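Local coordinates for protein putative thioesterase (Escherichia coli, PDB 5UGZ) that probably acts as a type II thioesterase that hydrolyses thioesters to release intermediates from the colibactin NRPS/PKS assembly line, at residues V76-L79 against Y80-V84; M103-E106 against L107-I111. All blocks are in the same frame, centred on the assembly; numbering follows the deposited sequence.

Interaction 1: residues V76-L79 against Y80-V84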
loop_
_atom_site.group_PDB
_atom_site.type_symbol
_atom_site.label_atom_id
_atom_site.label_comp_id
_atom_site.label_asym_id
_atom_site.label_seq_id
_atom_site.Cartn_x
_atom_site.Cartn_y
_atom_site.Cartn_z
ATOM N N VAL A 76 2.419 12.029 0.784
ATOM C CA VAL A 76 2.564 11.749 -0.646
ATOM C C VAL A 76 3.734 12.535 -1.244
ATOM O O VAL A 76 4.517 11.998 -2.033
ATOM C CB VAL A 76 1.251 12.049 -1.390
ATOM C CG1 VAL A 76 1.500 12.013 -2.864
ATOM C CG2 VAL A 76 0.186 11.031 -1.016
ATOM N N ALA A 77 3.851 13.821 -0.907
ATOM C CA ALA A 77 5.005 14.611 -1.337
ATOM C C ALA A 77 6.314 13.999 -0.849
ATOM O O ALA A 77 7.320 14.013 -1.564
ATOM C CB ALA A 77 4.862 16.047 -0.825
ATOM N N ASP A 78 6.325 13.495 0.388
ATOM C CA ASP A 78 7.493 12.824 0.953
ATOM C C ASP A 78 7.893 11.612 0.118
ATOM O O ASP A 78 9.063 11.452 -0.236
ATOM C CB ASP A 78 7.176 12.438 2.402
ATOM C CG ASP A 78 8.308 11.708 3.108
ATOM O OD1 ASP A 78 9.326 12.347 3.444
ATOM O OD2 ASP A 78 8.137 10.500 3.385
ATOM N N LEU A 79 6.928 10.753 -0.230
ATOM C CA LEU A 79 7.247 9.558 -1.025
ATOM C C LEU A 79 7.672 9.914 -2.448
ATOM O O LEU A 79 8.577 9.280 -3.003
ATOM C CB LEU A 79 6.061 8.606 -1.058
ATOM C CG LEU A 79 5.876 7.832 0.239
ATOM C CD1 LEU A 79 4.626 6.985 0.146
ATOM C CD2 LEU A 79 7.091 6.989 0.542
ATOM N N TYR A 80 7.039 10.926 -3.059
ATOM C CA TYR A 80 7.479 11.365 -4.373
ATOM C C TYR A 80 8.960 11.719 -4.380
ATOM O O TYR A 80 9.671 11.413 -5.345
ATOM C CB TYR A 80 6.658 12.556 -4.849
ATOM C CG TYR A 80 7.138 13.018 -6.206
ATOM C CD1 TYR A 80 6.843 12.281 -7.355
ATOM C CD2 TYR A 80 7.924 14.158 -6.340
ATOM C CE1 TYR A 80 7.300 12.686 -8.601
ATOM C CE2 TYR A 80 8.381 14.558 -7.585
ATOM C CZ TYR A 80 8.058 13.815 -8.706
ATOM O OH TYR A 80 8.505 14.203 -9.942
ATOM N N GLN A 81 9.446 12.385 -3.324
ATOM C CA GLN A 81 10.877 12.667 -3.231
ATOM C C GLN A 81 11.689 11.372 -3.204
ATOM O O GLN A 81 12.803 11.311 -3.742
ATOM C CB GLN A 81 11.180 13.522 -1.990
ATOM C CG GLN A 81 10.680 14.958 -2.050
ATOM C CD GLN A 81 11.065 15.661 -3.338
ATOM O OE1 GLN A 81 11.986 15.236 -4.047
ATOM N NE2 GLN A 81 10.352 16.735 -3.660
ATOM N N GLN A 82 11.157 10.330 -2.566
ATOM C CA GLN A 82 11.811 9.026 -2.623
ATOM C C GLN A 82 11.786 8.474 -4.041
ATOM O O GLN A 82 12.822 8.086 -4.595
ATOM C CB GLN A 82 11.129 8.057 -1.659
ATOM C CG GLN A 82 10.929 8.601 -0.264
ATOM C CD GLN A 82 12.163 9.269 0.249
ATOM O OE1 GLN A 82 13.249 8.690 0.201
ATOM N NE2 GLN A 82 12.023 10.516 0.714
ATOM N N PHE A 83 10.595 8.448 -4.638
ATOM C CA PHE A 83 10.392 7.967 -5.997
ATOM C C PHE A 83 11.433 8.529 -6.958
ATOM O O PHE A 83 12.023 7.777 -7.743
ATOM C CB PHE A 83 8.963 8.338 -6.416
ATOM C CG PHE A 83 8.660 8.150 -7.874
ATOM C CD1 PHE A 83 8.334 6.904 -8.376
ATOM C CD2 PHE A 83 8.659 9.234 -8.731
ATOM C CE1 PHE A 83 8.036 6.745 -9.690
ATOM C CE2 PHE A 83 8.362 9.074 -10.056
ATOM C CZ PHE A 83 8.056 7.836 -10.534
ATOM N N VAL A 84 11.701 9.841 -6.891
ATOM C CA VAL A 84 12.560 10.495 -7.877
ATOM C C VAL A 84 14.029 10.302 -7.536
ATOM O O VAL A 84 14.900 10.928 -8.143
ATOM C CB VAL A 84 12.234 11.994 -8.024
ATOM C CG1 VAL A 84 10.805 12.181 -8.502
ATOM C CG2 VAL A 84 12.482 12.744 -6.731
#
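Asp78 O is gripped twice by Gln82, whose side-chain NE2 donates to it at 3.2 Å and whose backbone N adds a weak bond at 3.3 Å. The NE2 bond lies close to the amide plane of Gln82 but well tilted (34°) from the carbonyl plane of Asp78. The glutamine folds back on its own helix to reach it: its chain bends at chi2 (-46°), bringing CG to 3.4 Å from Asp78 O. The carboxamide oxygen OE1 goes to Lys85 just after the segment, while Asp78 turns its carboxylate to a salt bridge with Arg63. All this belongs to the last two turns of helix 72-83, in a parallel-sheet fold that is consistent with the alpha/beta hydrolases. Phe83 N closes on Leu79 O at 2.7 Å, and Tyr80 N on Val76 O at 2.9 Å. Beyond these bonds Val84 leaves helical geometry, yet its N still reaches Tyr80 O at 3.0 Å. Tyr80 carries its ring forward along the helix because CG lies opposite the backbone N (chi1 179°); Val84 CG1 sits over one face of that ring, offset toward the rim, and the hydroxyl is hydrogen-bonded to His116.

Interaction 2: residues M103-E106 against L107-I111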
loop_
_atom_site.group_PDB
_atom_site.type_symbol
_atom_site.label_atom_id
_atom_site.label_comp_id
_atom_site.label_asym_id
_atom_site.label_seq_id
_atom_site.Cartn_x
_atom_site.Cartn_y
_atom_site.Cartn_z
ATOM N N MET A 103 -2.071 5.480 -0.395
ATOM C CA MET A 103 -0.923 6.298 -0.752
ATOM C C MET A 103 -0.459 6.011 -2.171
ATOM O O MET A 103 -0.097 6.936 -2.897
ATOM C CB MET A 103 0.209 6.083 0.259
ATOM C CG MET A 103 -0.137 6.610 1.644
ATOM S SD MET A 103 1.237 6.847 2.802
ATOM C CE MET A 103 2.232 8.029 1.916
ATOM N N ALA A 104 -0.472 4.744 -2.590
ATOM C CA ALA A 104 -0.162 4.425 -3.979
ATOM C C ALA A 104 -1.127 5.114 -4.936
ATOM O O ALA A 104 -0.712 5.643 -5.976
ATOM C CB ALA A 104 -0.181 2.916 -4.196
ATOM N N PHE A 105 -2.419 5.118 -4.605
ATOM C CA PHE A 105 -3.398 5.779 -5.458
ATOM C C PHE A 105 -3.121 7.271 -5.564
ATOM O O PHE A 105 -3.125 7.839 -6.659
ATOM C CB PHE A 105 -4.808 5.554 -4.922
ATOM C CG PHE A 105 -5.858 6.321 -5.679
ATOM C CD1 PHE A 105 -6.341 5.854 -6.890
ATOM C CD2 PHE A 105 -6.352 7.517 -5.180
ATOM C CE1 PHE A 105 -7.308 6.575 -7.592
ATOM C CE2 PHE A 105 -7.306 8.236 -5.860
ATOM C CZ PHE A 105 -7.790 7.765 -7.073
ATOM N N GLU A 106 -2.919 7.927 -4.424
ATOM C CA GLU A 106 -2.694 9.368 -4.403
ATOM C C GLU A 106 -1.351 9.730 -5.031
ATOM O O GLU A 106 -1.225 10.764 -5.693
ATOM C CB GLU A 106 -2.787 9.867 -2.956
ATOM C CG GLU A 106 -4.203 9.788 -2.347
ATOM C CD GLU A 106 -5.189 10.742 -3.028
ATOM O OE1 GLU A 106 -4.735 11.781 -3.514
ATOM O OE2 GLU A 106 -6.405 10.465 -3.090
ATOM N N LEU A 107 -0.345 8.875 -4.834
ATOM C CA LEU A 107 0.994 9.085 -5.377
ATOM C C LEU A 107 1.032 8.996 -6.902
ATOM O O LEU A 107 1.762 9.756 -7.546
ATOM C CB LEU A 107 1.953 8.059 -4.775
ATOM C CG LEU A 107 3.372 8.089 -5.336
ATOM C CD1 LEU A 107 3.990 9.474 -5.132
ATOM C CD2 LEU A 107 4.209 7.003 -4.687
ATOM N N VAL A 108 0.301 8.048 -7.503
ATOM C CA VAL A 108 0.323 7.943 -8.960
ATOM C C VAL A 108 -0.248 9.208 -9.583
ATOM O O VAL A 108 0.326 9.767 -10.523
ATOM C CB VAL A 108 -0.410 6.672 -9.463
ATOM C CG1 VAL A 108 -1.889 6.666 -9.113
ATOM C CG2 VAL A 108 -0.242 6.536 -10.980
ATOM N N HIS A 109 -1.372 9.691 -9.068
ATOM C CA HIS A 109 -1.921 10.929 -9.612
ATOM C C HIS A 109 -0.987 12.108 -9.377
ATOM O O HIS A 109 -0.909 13.001 -10.220
ATOM C CB HIS A 109 -3.304 11.186 -9.023
ATOM C CG HIS A 109 -4.369 10.289 -9.585
ATOM N ND1 HIS A 109 -4.975 10.526 -10.800
ATOM C CD2 HIS A 109 -4.934 9.157 -9.101
ATOM C CE1 HIS A 109 -5.869 9.583 -11.038
ATOM N NE2 HIS A 109 -5.867 8.742 -10.020
ATOM N N TYR A 110 -0.246 12.112 -8.260
ATOM C CA TYR A 110 0.723 13.171 -7.985
ATOM C C TYR A 110 1.910 13.080 -8.937
ATOM O O TYR A 110 2.454 14.104 -9.363
ATOM C CB TYR A 110 1.165 13.063 -6.516
ATOM C CG TYR A 110 2.128 14.106 -5.960
ATOM C CD1 TYR A 110 1.658 15.249 -5.304
ATOM C CD2 TYR A 110 3.503 13.914 -6.029
ATOM C CE1 TYR A 110 2.530 16.183 -4.758
ATOM C CE2 TYR A 110 4.377 14.844 -5.493
ATOM C CZ TYR A 110 3.879 15.980 -4.870
ATOM O OH TYR A 110 4.752 16.897 -4.344
ATOM N N ILE A 111 2.333 11.861 -9.270
ATOM C CA ILE A 111 3.352 11.662 -10.296
ATOM C C ILE A 111 2.853 12.202 -11.630
ATOM O O ILE A 111 3.541 12.974 -12.309
ATOM C CB ILE A 111 3.723 10.165 -10.383
ATOM C CG1 ILE A 111 4.535 9.731 -9.152
ATOM C CG2 ILE A 111 4.436 9.817 -11.699
ATOM C CD1 ILE A 111 4.578 8.225 -8.918
#
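The Phe105 ring takes the edge of His109 over one face, in an edge-to-face pair with centroids 4.8 Å apart and planes at 63°. The imidazole leads with CD2 and NE2, the latter 3.6 Å from Phe105 CE1. At the phenyl edge, in its plane, lies Glu106 OE2, which is hydrogen-bonded to Tyr185 OH; Phe220 also meets the Phe105 ring edge-to-face. His109 brings CD2 to 3.3 Å from Phe105 O, so one residue supplies both ring and carbonyl to the histidine four places on. A chi1 of 174° places CG of Phe105 across from N and sends the ring outward and somewhat toward the C-terminal end of the helix, where His109 can meet its face. Val108 CG1 lies between its own N and C and comes to 3.0 Å from Phe105 O, a close contact. Helix 99-113 is the helix of the beta-alpha-beta unit between strands 91-97 and 121-125, and Ala104 and Val108 rest on Ile94 of the first. Replacing Phe105 by alanine would probably open a gap beside the imidazole edge and leave mainly the ND1 bond to Arg192 to fix its turn. Glu106 OE1 forms a salt bridge with Lys190. Because Arg192 NH1 donates to it, His109 ND1 acts as an acceptor, which probably favours a neutral imidazole.

Overall arrangement
Interaction 1 precedes interaction 2 along the chain, with strand 91-97 between their helices, 72-83 and 99-113, in sequence. Their centres are about 10 Å apart, on the same side of the chain's centre, and the two helices touch directly: Leu79 CD1 packs on Met103 CE, Val76 on Glu106, and Ala77 and Tyr80 on Tyr110, whose ring meets that of Tyr80 edge-to-face. Helix 99-113 also packs against the parallel sheet through strands 91-97 and 121-125. Where strand 91-97 passes into helix 99-113, Gly96, Ser98 and Gly100 form a pattern that fits the nucleophile elbow expected of a thioesterase. Met103 touches this turn and Leu79 lies near it, so the interface between the helices extends toward the probable active site.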